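Local coordinates for 5-formaminoimidazole-4-carboxamide-1-(Beta)-D-ribofuranosyl 5'-monophosphate synthetase (Thermococcus kodakarensis, PDB 2PBZ), which probably acts as an ATP- and metal-dependent ligase that forms a carbon-nitrogen bond in purine biosynthesis, on the route to IMP, at residues V31-R36 against L48-E53; T7-S12 against T27-S32; E107-P112 against L232-T237; S178-R183 against A295-L300. All blocks are in the same frame, centred on the assembly; numbering follows the deposited sequence.

Interaction 1 (V31-R36 against L48-E53)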
loop_
_atom_site.group_PDB
_atom_site.type_symbol
_atom_site.label_atom_id
_atom_site.label_comp_id
_atom_site.label_asym_id
_atom_site.label_seq_id
_atom_site.Cartn_x
_atom_site.Cartn_y
_atom_site.Cartn_z
ATOM N N VAL A 31 27.702 10.135 -3.607
ATOM C CA VAL A 31 27.560 8.894 -2.859
ATOM C C VAL A 31 28.898 8.431 -2.290
ATOM O O VAL A 31 29.955 8.784 -2.803
ATOM C CB VAL A 31 26.992 7.784 -3.784
ATOM C CG1 VAL A 31 28.027 7.421 -4.838
ATOM C CG2 VAL A 31 26.604 6.556 -2.984
ATOM N N SER A 32 28.851 7.627 -1.231
ATOM C CA SER A 32 30.070 7.118 -0.623
ATOM C C SER A 32 30.515 5.832 -1.314
ATOM O O SER A 32 29.740 5.188 -2.027
ATOM C CB SER A 32 29.866 6.859 0.868
ATOM O OG SER A 32 28.912 5.845 1.095
ATOM N N PRO A 33 31.778 5.443 -1.112
ATOM C CA PRO A 33 32.266 4.221 -1.749
ATOM C C PRO A 33 31.465 2.970 -1.390
ATOM O O PRO A 33 31.177 2.149 -2.256
ATOM C CB PRO A 33 33.723 4.158 -1.304
ATOM C CG PRO A 33 33.699 4.867 0.022
ATOM C CD PRO A 33 32.814 6.047 -0.262
ATOM N N LYS A 34 31.080 2.840 -0.125
ATOM C CA LYS A 34 30.320 1.671 0.310
ATOM C C LYS A 34 28.939 1.551 -0.333
ATOM O O LYS A 34 28.496 0.447 -0.648
ATOM C CB LYS A 34 30.163 1.663 1.833
ATOM C CG LYS A 34 29.562 0.372 2.358
ATOM C CD LYS A 34 29.352 0.410 3.872
ATOM C CE LYS A 34 28.707 -0.890 4.371
ATOM N NZ LYS A 34 28.733 -1.039 5.865
ATOM N N ARG A 35 28.270 2.683 -0.544
ATOM C CA ARG A 35 26.935 2.671 -1.129
ATOM C C ARG A 35 26.866 2.823 -2.645
ATOM O O ARG A 35 25.818 2.586 -3.226
ATOM C CB ARG A 35 26.074 3.765 -0.489
ATOM C CG ARG A 35 25.549 3.461 0.909
ATOM C CD ARG A 35 24.747 4.647 1.471
ATOM N NE ARG A 35 23.939 4.308 2.651
ATOM C CZ ARG A 35 24.385 3.638 3.723
ATOM N NH1 ARG A 35 25.650 3.207 3.785
ATOM N NH2 ARG A 35 23.573 3.409 4.754
ATOM N N ARG A 36 27.966 3.194 -3.297
ATOM C CA ARG A 36 27.915 3.395 -4.741
ATOM C C ARG A 36 27.631 2.205 -5.657
ATOM O O ARG A 36 27.101 2.390 -6.745
ATOM C CB ARG A 36 29.178 4.089 -5.250
ATOM C CG ARG A 36 30.420 3.251 -5.270
ATOM C CD ARG A 36 31.375 3.733 -6.368
ATOM N NE ARG A 36 31.080 3.124 -7.660
ATOM C CZ ARG A 36 31.147 1.816 -7.908
ATOM N NH1 ARG A 36 31.505 0.959 -6.954
ATOM N NH2 ARG A 36 30.842 1.359 -9.116
ATOM N N LEU A 48 28.035 10.735 -11.240
ATOM C CA LEU A 48 28.127 10.128 -9.919
ATOM C C LEU A 48 29.408 10.527 -9.201
ATOM O O LEU A 48 30.488 10.036 -9.512
ATOM C CB LEU A 48 28.056 8.602 -10.028
ATOM C CG LEU A 48 27.980 7.819 -8.718
ATOM C CD1 LEU A 48 26.658 8.115 -7.992
ATOM C CD2 LEU A 48 28.097 6.337 -9.031
ATOM N N VAL A 49 29.270 11.411 -8.223
ATOM C CA VAL A 49 30.392 11.916 -7.447
ATOM C C VAL A 49 30.628 11.109 -6.179
ATOM O O VAL A 49 29.955 11.314 -5.178
ATOM C CB VAL A 49 30.143 13.388 -7.047
ATOM C CG1 VAL A 49 31.375 13.965 -6.396
ATOM C CG2 VAL A 49 29.740 14.190 -8.263
ATOM N N VAL A 50 31.594 10.202 -6.216
ATOM C CA VAL A 50 31.902 9.386 -5.043
ATOM C C VAL A 50 32.743 10.183 -4.062
ATOM O O VAL A 50 33.619 10.930 -4.483
ATOM C CB VAL A 50 32.696 8.137 -5.421
ATOM C CG1 VAL A 50 32.832 7.231 -4.220
ATOM C CG2 VAL A 50 32.019 7.429 -6.574
ATOM N N ALA A 51 32.487 10.015 -2.766
ATOM C CA ALA A 51 33.232 10.734 -1.741
ATOM C C ALA A 51 33.089 10.139 -0.341
ATOM O O ALA A 51 32.047 9.601 0.008
ATOM C CB ALA A 51 32.802 12.192 -1.723
ATOM N N GLU A 52 34.145 10.243 0.459
ATOM C CA GLU A 52 34.116 9.740 1.827
ATOM C C GLU A 52 33.095 10.566 2.624
ATOM O O GLU A 52 32.265 10.019 3.348
ATOM C CB GLU A 52 35.496 9.881 2.485
ATOM C CG GLU A 52 36.672 9.248 1.727
ATOM C CD GLU A 52 36.548 7.722 1.550
ATOM O OE1 GLU A 52 35.913 7.051 2.414
ATOM O OE2 GLU A 52 37.100 7.193 0.548
ATOM N N GLU A 53 33.181 11.888 2.474
ATOM C CA GLU A 53 32.304 12.842 3.149
ATOM C C GLU A 53 31.484 13.577 2.088
ATOM O O GLU A 53 31.947 13.743 0.961
ATOM C CB GLU A 53 33.140 13.870 3.934
ATOM C CG GLU A 53 33.923 13.313 5.117
ATOM C CD GLU A 53 33.019 12.904 6.286
ATOM O OE1 GLU A 53 32.252 13.776 6.790
ATOM O OE2 GLU A 53 33.084 11.711 6.702
#
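Leu48 and Val50 raise two methyl-bearing bumps from one strand, and Val31 nestles against the first of them, its CG1 lying 3.5 Å from Leu48 CD1. That branch of Val31 is tucked between its own backbone N and carbonyl carbon (chi1 68°), which swings it over to the leucine; Tyr39 of helix 36-40 adds its side chain to the same Val31. Val50 is a two-pronged projection received by the bend of the chain that follows Val31. Its CG1 enters the curve, 3.7 Å from Pro33 N, while CG2 lies 3.8 Å from the aliphatic CD of Arg36, which opens helix 36-40. Beneath these bumps runs a parallel pairing, consistent with a Rossmann-like sheet, in which strand 27-31 lies beside the outermost strand 47-50. Val31 N bonds to Val49 O at 3.0 Å, standing 37° above that carbonyl plane, and Ala51 N returns a bond of 2.8 Å to Val31 O. Past the last bridge, Ala51 O receives a CA-H...O contact from Ser32 CA at 3.2 Å. Glu52, bent at chi2 (-62°), arches back and brings OE1 to 3.9 Å from Pro33 CG, its side chain crossing the proline ring at roughly a right angle.

Interaction 2 (T7-S12 against T27-S32)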
loop_
_atom_site.group_PDB
_atom_site.type_symbol
_atom_site.label_atom_id
_atom_site.label_comp_id
_atom_site.label_asym_id
_atom_site.label_seq_id
_atom_site.Cartn_x
_atom_site.Cartn_y
_atom_site.Cartn_z
ATOM N N THR A 7 22.033 15.704 -5.422
ATOM C CA THR A 7 21.704 15.529 -4.012
ATOM C C THR A 7 22.428 14.331 -3.403
ATOM O O THR A 7 22.987 13.511 -4.115
ATOM C CB THR A 7 20.174 15.351 -3.813
ATOM O OG1 THR A 7 19.866 15.335 -2.413
ATOM C CG2 THR A 7 19.697 14.066 -4.441
ATOM N N ILE A 8 22.419 14.236 -2.080
ATOM C CA ILE A 8 23.086 13.138 -1.398
ATOM C C ILE A 8 22.352 11.811 -1.610
ATOM O O ILE A 8 21.132 11.771 -1.681
ATOM C CB ILE A 8 23.209 13.428 0.111
ATOM C CG1 ILE A 8 24.224 14.546 0.338
ATOM C CG2 ILE A 8 23.613 12.176 0.872
ATOM C CD1 ILE A 8 24.346 14.973 1.783
ATOM N N ALA A 9 23.112 10.728 -1.711
ATOM C CA ALA A 9 22.544 9.404 -1.918
ATOM C C ALA A 9 22.060 8.736 -0.639
ATOM O O ALA A 9 22.829 8.091 0.072
ATOM C CB ALA A 9 23.548 8.518 -2.595
ATOM N N SER A 10 20.770 8.895 -0.358
ATOM C CA SER A 10 20.137 8.323 0.821
ATOM C C SER A 10 18.802 9.014 0.998
ATOM O O SER A 10 18.446 9.901 0.218
ATOM C CB SER A 10 20.979 8.557 2.066
ATOM O OG SER A 10 21.077 9.942 2.333
ATOM N N HIS A 11 18.073 8.600 2.032
ATOM C CA HIS A 11 16.760 9.153 2.348
ATOM C C HIS A 11 15.723 9.025 1.219
ATOM O O HIS A 11 14.863 8.148 1.249
ATOM C CB HIS A 11 16.886 10.624 2.754
ATOM C CG HIS A 11 15.607 11.216 3.264
ATOM N ND1 HIS A 11 15.144 11.004 4.544
ATOM C CD2 HIS A 11 14.665 11.970 2.648
ATOM C CE1 HIS A 11 13.975 11.601 4.693
ATOM N NE2 HIS A 11 13.662 12.194 3.557
ATOM N N SER A 12 15.800 9.908 0.234
ATOM C CA SER A 12 14.852 9.889 -0.868
ATOM C C SER A 12 15.461 10.376 -2.174
ATOM O O SER A 12 14.774 10.989 -2.980
ATOM C CB SER A 12 13.660 10.770 -0.511
ATOM O OG SER A 12 14.094 12.083 -0.235
ATOM N N THR A 27 21.113 14.618 -14.106
ATOM C CA THR A 27 21.282 14.089 -12.757
ATOM C C THR A 27 22.706 13.928 -12.231
ATOM O O THR A 27 23.587 13.453 -12.946
ATOM C CB THR A 27 20.562 12.717 -12.680
ATOM O OG1 THR A 27 19.146 12.929 -12.647
ATOM C CG2 THR A 27 20.995 11.928 -11.478
ATOM N N ARG A 28 22.907 14.317 -10.969
ATOM C CA ARG A 28 24.189 14.173 -10.283
ATOM C C ARG A 28 23.986 13.706 -8.850
ATOM O O ARG A 28 23.308 14.362 -8.064
ATOM C CB ARG A 28 24.973 15.473 -10.242
ATOM C CG ARG A 28 26.164 15.414 -9.289
ATOM C CD ARG A 28 26.893 16.728 -9.232
ATOM N NE ARG A 28 27.427 17.104 -10.534
ATOM C CZ ARG A 28 27.679 18.357 -10.901
ATOM N NH1 ARG A 28 27.437 19.345 -10.052
ATOM N NH2 ARG A 28 28.157 18.622 -12.112
ATOM N N LEU A 29 24.605 12.584 -8.501
ATOM C CA LEU A 29 24.475 12.032 -7.168
ATOM C C LEU A 29 25.803 11.944 -6.438
ATOM O O LEU A 29 26.776 11.457 -6.994
ATOM C CB LEU A 29 23.858 10.635 -7.251
ATOM C CG LEU A 29 23.593 9.918 -5.928
ATOM C CD1 LEU A 29 22.453 10.617 -5.215
ATOM C CD2 LEU A 29 23.262 8.463 -6.170
ATOM N N TYR A 30 25.836 12.424 -5.199
ATOM C CA TYR A 30 27.031 12.352 -4.367
ATOM C C TYR A 30 26.816 11.121 -3.498
ATOM O O TYR A 30 25.859 11.069 -2.734
ATOM C CB TYR A 30 27.141 13.569 -3.457
ATOM C CG TYR A 30 27.551 14.851 -4.123
ATOM C CD1 TYR A 30 26.780 15.413 -5.129
ATOM C CD2 TYR A 30 28.693 15.523 -3.713
ATOM C CE1 TYR A 30 27.136 16.629 -5.715
ATOM C CE2 TYR A 30 29.063 16.740 -4.289
ATOM C CZ TYR A 30 28.278 17.290 -5.285
ATOM O OH TYR A 30 28.602 18.513 -5.815
ATOM N N VAL A 31 27.702 10.135 -3.607
ATOM C CA VAL A 31 27.560 8.894 -2.859
ATOM C C VAL A 31 28.898 8.431 -2.290
ATOM O O VAL A 31 29.955 8.784 -2.803
ATOM C CB VAL A 31 26.992 7.784 -3.784
ATOM C CG1 VAL A 31 28.027 7.421 -4.838
ATOM C CG2 VAL A 31 26.604 6.556 -2.984
ATOM N N SER A 32 28.851 7.627 -1.231
ATOM C CA SER A 32 30.070 7.118 -0.623
ATOM C C SER A 32 30.515 5.832 -1.314
ATOM O O SER A 32 29.740 5.188 -2.027
ATOM C CB SER A 32 29.866 6.859 0.868
ATOM O OG SER A 32 28.912 5.845 1.095
HETATM O O HOH W 1 26.213 7.815 0.309
#
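The Tyr30 ring and the Thr7 peptide carbonyl are the flat groups that meet here, the oxygen approaching the ring obliquely. Met54 also touches the ring, and the Tyr30 hydroxyl is hydrogen-bonded to Asn59. The carbonyl of Thr7 also engages the Tyr30 backbone: Tyr30 N donates to Thr7 O over 3.2 Å in a nearly straight bond (171° at the hydrogen), with the donor tilted 33° from the carbonyl plane. Ala9 N continues the parallel ladder with a bond to Tyr30 O, whose exact place is less sure. Beyond the strand ends a water accepts from Ser32 N at 3.1 Å and donates weakly to Ala9 O.

On the sheet face that carries Thr7, whose OG1 bonds to Val65 O, Leu29 extends its CG anti to the backbone N (chi1 -178°) and lays CD1 across the other chain, 3.5 Å from Ala9 CB. Val31 closes in on the Ala9 methyl as well, its CG2 3.7 Å from Ala9 CB. A serine in place of Leu29 would remove the methyls that cover Ala9 CB and would probably leave a gap beside Tyr39, which packs on Leu29. Strands 5-8 and 27-31 are parallel neighbours joined through helix 13-22, a beta-alpha-beta unit. Backbone hydrogen bonds along its ladder, beside hydrocarbon from Leu29, Val31 and Ala9, imply a buried seam whose polar backbone atoms pair with each other.

Interaction 3 (E107-P112 against L232-T237)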
loop_
_atom_site.group_PDB
_atom_site.type_symbol
_atom_site.label_atom_id
_atom_site.label_comp_id
_atom_site.label_asym_id
_atom_site.label_seq_id
_atom_site.Cartn_x
_atom_site.Cartn_y
_atom_site.Cartn_z
ATOM N N GLU A 107 2.356 26.291 17.038
ATOM C CA GLU A 107 1.519 27.159 17.853
ATOM C C GLU A 107 1.083 28.328 16.973
ATOM O O GLU A 107 -0.094 28.675 16.924
ATOM C CB GLU A 107 2.296 27.664 19.071
ATOM C CG GLU A 107 2.965 26.542 19.851
ATOM C CD GLU A 107 3.525 26.999 21.189
ATOM O OE1 GLU A 107 4.354 27.945 21.201
ATOM O OE2 GLU A 107 3.136 26.412 22.227
ATOM N N GLY A 108 2.046 28.903 16.253
ATOM C CA GLY A 108 1.764 30.024 15.380
ATOM C C GLY A 108 0.730 29.726 14.319
ATOM O O GLY A 108 0.071 30.638 13.825
ATOM N N ALA A 109 0.583 28.455 13.951
ATOM C CA ALA A 109 -0.397 28.082 12.929
ATOM C C ALA A 109 -1.722 27.653 13.547
ATOM O O ALA A 109 -2.694 27.413 12.829
ATOM C CB ALA A 109 0.152 26.962 12.042
ATOM N N GLY A 110 -1.753 27.558 14.876
ATOM C CA GLY A 110 -2.973 27.162 15.562
ATOM C C GLY A 110 -3.242 25.671 15.498
ATOM O O GLY A 110 -4.341 25.221 15.801
ATOM N N ILE A 111 -2.231 24.901 15.115
ATOM C CA ILE A 111 -2.370 23.456 15.006
ATOM C C ILE A 111 -2.271 22.785 16.376
ATOM O O ILE A 111 -1.358 23.062 17.155
ATOM C CB ILE A 111 -1.291 22.883 14.058
ATOM C CG1 ILE A 111 -1.400 23.583 12.700
ATOM C CG2 ILE A 111 -1.473 21.371 13.881
ATOM C CD1 ILE A 111 -0.266 23.279 11.757
ATOM N N PRO A 112 -3.227 21.897 16.688
ATOM C CA PRO A 112 -3.229 21.195 17.973
ATOM C C PRO A 112 -2.011 20.299 18.079
ATOM O O PRO A 112 -1.715 19.561 17.152
ATOM C CB PRO A 112 -4.524 20.378 17.927
ATOM C CG PRO A 112 -5.412 21.179 16.980
ATOM C CD PRO A 112 -4.423 21.554 15.896
ATOM N N LEU A 232 -2.640 25.180 5.190
ATOM C CA LEU A 232 -2.729 26.564 4.752
ATOM C C LEU A 232 -2.215 27.476 5.842
ATOM O O LEU A 232 -1.430 28.388 5.587
ATOM C CB LEU A 232 -4.177 26.927 4.437
ATOM C CG LEU A 232 -4.602 26.746 2.984
ATOM C CD1 LEU A 232 -6.041 27.212 2.826
ATOM C CD2 LEU A 232 -3.694 27.570 2.074
ATOM N N ALA A 233 -2.659 27.216 7.064
ATOM C CA ALA A 233 -2.258 28.022 8.199
ATOM C C ALA A 233 -0.762 27.928 8.409
ATOM O O ALA A 233 -0.109 28.914 8.730
ATOM C CB ALA A 233 -2.987 27.566 9.444
ATOM N N PHE A 234 -0.212 26.734 8.221
ATOM C CA PHE A 234 1.220 26.537 8.413
ATOM C C PHE A 234 2.014 27.408 7.439
ATOM O O PHE A 234 3.007 28.024 7.812
ATOM C CB PHE A 234 1.583 25.069 8.199
ATOM C CG PHE A 234 2.991 24.740 8.574
ATOM C CD1 PHE A 234 3.376 24.680 9.914
ATOM C CD2 PHE A 234 3.954 24.531 7.587
ATOM C CE1 PHE A 234 4.712 24.418 10.267
ATOM C CE2 PHE A 234 5.285 24.270 7.928
ATOM C CZ PHE A 234 5.664 24.216 9.271
ATOM N N VAL A 235 1.574 27.428 6.185
ATOM C CA VAL A 235 2.229 28.212 5.169
ATOM C C VAL A 235 2.212 29.685 5.544
ATOM O O VAL A 235 3.239 30.358 5.458
ATOM C CB VAL A 235 1.546 28.024 3.812
ATOM C CG1 VAL A 235 2.163 28.953 2.782
ATOM C CG2 VAL A 235 1.690 26.585 3.378
ATOM N N ARG A 236 1.053 30.176 5.978
ATOM C CA ARG A 236 0.910 31.579 6.360
ATOM C C ARG A 236 1.902 31.993 7.421
ATOM O O ARG A 236 2.669 32.921 7.213
ATOM C CB ARG A 236 -0.507 31.876 6.869
ATOM C CG ARG A 236 -1.637 31.322 6.009
ATOM C CD ARG A 236 -1.558 31.787 4.557
ATOM N NE ARG A 236 -2.167 33.097 4.340
ATOM C CZ ARG A 236 -2.099 33.771 3.195
ATOM N NH1 ARG A 236 -1.446 33.257 2.166
ATOM N NH2 ARG A 236 -2.675 34.959 3.075
ATOM N N THR A 237 1.911 31.303 8.554
ATOM C CA THR A 237 2.829 31.682 9.619
ATOM C C THR A 237 4.298 31.480 9.289
ATOM O O THR A 237 5.159 32.178 9.828
ATOM C CB THR A 237 2.533 30.948 10.957
ATOM O OG1 THR A 237 3.608 30.047 11.250
ATOM C CG2 THR A 237 1.217 30.198 10.899
#
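Ala109 and Phe234 bring two helical backbones close together, their CA atoms 5.0 Å apart. Helix 99-109 is ending at this point: Gly110 turns to positive phi (78°) and its N bonds back to Glu107 O at 2.9 Å, part of a Schellman motif that sends the chain off toward Ile111. Helix 224-241 runs through its residues 232-237 without interruption. So near an approach is made possible by small groups on both sides. Ala109 is the pivot: its CB lies 3.8 Å from Phe234 CA and 4.1 Å from Ala233 CB, methyl against methyl, while its carbonyl O is 3.4 Å from Ala233 CB. Thr237, one helical turn beyond Ala233, lays its methyl side against Gly108 and Ala109, although the rotation of that threonine is doubtful in the model. After the helix end Ile111 points back at the partner helix, its chain drawn out by a chi2 of 171°, and CD1 reaches 4.3 Å from Phe234 CD1, coming at the ring obliquely. The Phe234 ring also meets that of Phe250, the planes about 15° apart. The side-chain contacts are largely apolar, and they lie away from the nucleotide, the side chain of Ile111 being about 14 Å from a bound ATP. The arrangement is consistent with a contact between the region related to Rossmann folds, through a helix C-terminus closed by a Schellman motif, and a helix of the ATP-grasp-related region.

Interaction 4 (S178-R183 against A295-L300)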
loop_
_atom_site.group_PDB
_atom_site.type_symbol
_atom_site.label_atom_id
_atom_site.label_comp_id
_atom_site.label_asym_id
_atom_site.label_seq_id
_atom_site.Cartn_x
_atom_site.Cartn_y
_atom_site.Cartn_z
ATOM N N SER A 178 3.468 25.642 -3.851
ATOM C CA SER A 178 4.225 26.067 -5.009
ATOM C C SER A 178 4.085 27.536 -5.310
ATOM O O SER A 178 2.972 28.043 -5.434
ATOM C CB SER A 178 3.799 25.274 -6.234
ATOM O OG SER A 178 2.545 25.709 -6.685
ATOM N N PRO A 179 5.216 28.256 -5.400
ATOM C CA PRO A 179 5.154 29.690 -5.703
ATOM C C PRO A 179 4.757 29.861 -7.155
ATOM O O PRO A 179 3.912 30.675 -7.491
ATOM C CB PRO A 179 6.571 30.162 -5.425
ATOM C CG PRO A 179 6.993 29.273 -4.301
ATOM C CD PRO A 179 6.500 27.917 -4.764
ATOM N N ILE A 180 5.352 29.059 -8.023
ATOM C CA ILE A 180 5.032 29.141 -9.445
ATOM C C ILE A 180 3.547 29.050 -9.729
ATOM O O ILE A 180 3.074 29.623 -10.712
ATOM C CB ILE A 180 5.711 28.035 -10.244
ATOM C CG1 ILE A 180 7.212 28.051 -9.966
ATOM C CG2 ILE A 180 5.452 28.235 -11.718
ATOM C CD1 ILE A 180 7.865 29.381 -10.271
ATOM N N LEU A 181 2.814 28.329 -8.875
ATOM C CA LEU A 181 1.367 28.158 -9.056
ATOM C C LEU A 181 0.580 28.835 -7.934
ATOM O O LEU A 181 -0.640 28.963 -7.993
ATOM C CB LEU A 181 1.012 26.667 -9.122
ATOM C CG LEU A 181 1.756 25.827 -10.165
ATOM C CD1 LEU A 181 1.319 24.378 -10.088
ATOM C CD2 LEU A 181 1.480 26.380 -11.547
ATOM N N GLU A 182 1.297 29.267 -6.908
ATOM C CA GLU A 182 0.694 29.949 -5.777
ATOM C C GLU A 182 -0.438 29.141 -5.169
ATOM O O GLU A 182 -1.533 29.665 -4.937
ATOM C CB GLU A 182 0.171 31.325 -6.203
ATOM C CG GLU A 182 1.238 32.251 -6.773
ATOM C CD GLU A 182 0.781 33.710 -6.861
ATOM O OE1 GLU A 182 0.597 34.352 -5.786
ATOM O OE2 GLU A 182 0.598 34.212 -8.005
ATOM N N ARG A 183 -0.180 27.859 -4.919
ATOM C CA ARG A 183 -1.185 27.001 -4.311
ATOM C C ARG A 183 -0.554 25.941 -3.436
ATOM O O ARG A 183 0.600 25.579 -3.618
ATOM C CB ARG A 183 -2.056 26.329 -5.375
ATOM C CG ARG A 183 -1.364 25.235 -6.150
ATOM C CD ARG A 183 -2.282 24.572 -7.168
ATOM N NE ARG A 183 -1.540 23.638 -8.010
ATOM C CZ ARG A 183 -2.024 23.041 -9.095
ATOM N NH1 ARG A 183 -3.267 23.273 -9.492
ATOM N NH2 ARG A 183 -1.255 22.209 -9.784
ATOM N N ALA A 295 10.787 18.591 -9.163
ATOM C CA ALA A 295 11.424 18.781 -10.457
ATOM C C ALA A 295 10.538 19.526 -11.418
ATOM O O ALA A 295 11.033 20.313 -12.224
ATOM C CB ALA A 295 11.818 17.450 -11.055
ATOM N N ARG A 296 9.231 19.281 -11.352
ATOM C CA ARG A 296 8.330 19.976 -12.263
ATOM C C ARG A 296 8.239 21.439 -11.871
ATOM O O ARG A 296 8.012 22.307 -12.718
ATOM C CB ARG A 296 6.934 19.363 -12.262
ATOM C CG ARG A 296 5.970 20.179 -13.104
ATOM C CD ARG A 296 4.843 19.350 -13.631
ATOM N NE ARG A 296 5.342 18.191 -14.357
ATOM C CZ ARG A 296 4.571 17.324 -15.002
ATOM N NH1 ARG A 296 3.254 17.487 -15.020
ATOM N NH2 ARG A 296 5.113 16.279 -15.612
ATOM N N GLU A 297 8.428 21.698 -10.582
ATOM C CA GLU A 297 8.386 23.050 -10.063
ATOM C C GLU A 297 9.579 23.783 -10.654
ATOM O O GLU A 297 9.491 24.940 -11.048
ATOM C CB GLU A 297 8.494 23.039 -8.538
ATOM C CG GLU A 297 8.319 24.410 -7.916
ATOM C CD GLU A 297 6.882 24.864 -7.932
ATOM O OE1 GLU A 297 6.179 24.639 -8.945
ATOM O OE2 GLU A 297 6.461 25.455 -6.929
ATOM N N LEU A 298 10.694 23.077 -10.711
ATOM C CA LEU A 298 11.921 23.614 -11.248
ATOM C C LEU A 298 11.742 23.918 -12.731
ATOM O O LEU A 298 12.012 25.028 -13.184
ATOM C CB LEU A 298 13.031 22.597 -11.041
ATOM C CG LEU A 298 14.457 23.096 -10.839
ATOM C CD1 LEU A 298 14.485 24.194 -9.780
ATOM C CD2 LEU A 298 15.337 21.921 -10.432
ATOM N N ARG A 299 11.265 22.941 -13.488
ATOM C CA ARG A 299 11.076 23.127 -14.924
ATOM C C ARG A 299 10.101 24.259 -15.233
ATOM O O ARG A 299 10.279 24.993 -16.201
ATOM C CB ARG A 299 10.563 21.845 -15.565
ATOM C CG ARG A 299 10.757 21.807 -17.065
ATOM C CD ARG A 299 9.862 20.762 -17.682
ATOM N NE ARG A 299 8.472 21.061 -17.360
ATOM C CZ ARG A 299 7.498 21.187 -18.261
ATOM N NH1 ARG A 299 7.758 21.032 -19.554
ATOM N NH2 ARG A 299 6.264 21.493 -17.864
ATOM N N LEU A 300 9.056 24.390 -14.420
ATOM C CA LEU A 300 8.088 25.445 -14.639
ATOM C C LEU A 300 8.747 26.792 -14.428
ATOM O O LEU A 300 8.495 27.730 -15.168
ATOM C CB LEU A 300 6.909 25.307 -13.680
ATOM C CG LEU A 300 5.913 24.213 -14.016
ATOM C CD1 LEU A 300 4.784 24.252 -13.008
ATOM C CD2 LEU A 300 5.385 24.417 -15.434
#
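Ile180 and Glu297 have the nearest CA atoms of the two segments, 7.0 Å apart, where the tight turn at 178-183 leans on the flank of helix 290-302. Glu297 does most of the reaching. Its CG stands anti to the backbone N (chi1 -174°), and a bend at chi2 (74°) then delivers the carboxylate to the turn. There the group lies among carbon atoms: OE1 is 3.7 Å from Ile180 CB, and OE2 is near Pro179 CD, though OE2 sits too close to Ser178 in the model for its place to be sure. The shaft of Ile180 slides past that of the glutamate in the opposite direction, with Ile180 CG1 3.8 Å from Glu297 CD. Pro179 N carries no hydrogen to share; within its own helix Glu297 OE1 makes a long, weak ion pair with Arg293. A leucine in place of Glu297 is likely to leave Arg293 without this weak partner.

The turn is the connection of a beta hairpin in the five-stranded antiparallel sheet of the ATP-grasp-related region, linking strands 170-178 and 183-194. Ser178 N bonds to Arg183 O at 2.9 Å, and Glu182, with positive phi (54°), forms a G1 beta bulge together with Arg183. At the hairpin's tip two aliphatic chains continue the contact along the helix: Ile180 CG2 rests 3.8 Å from Leu300 CB, the side chains meeting at a slant, and Leu181 CD2 comes within 4.2 Å of Leu300 CD1, at about a right angle. Leu181 also lies on Trp284, whose ring takes cation-pi contacts from Arg183 and Arg296.

Interactions 1 and 2 belong to one three-stranded parallel sheet: they share Val31 and Ser32, with strand 27-31 pairing on one side with 5-8 and on the other with 47-50. Both rely on backbone hydrogen bonds, yet the first is a surface contact with charged and proline side chains at its margin, whereas the second is buried. Interactions 3 and 4 are partly buried and depend on side chains: alanines, a threonine and an isoleucine where a helix end meets another helix in 3, a carboxylate and aliphatic chains between hairpin and helix in 4. Interaction 3 alone spans the two family regions. Its centre lies about 39 Å from that of interaction 1, across the chain's centre.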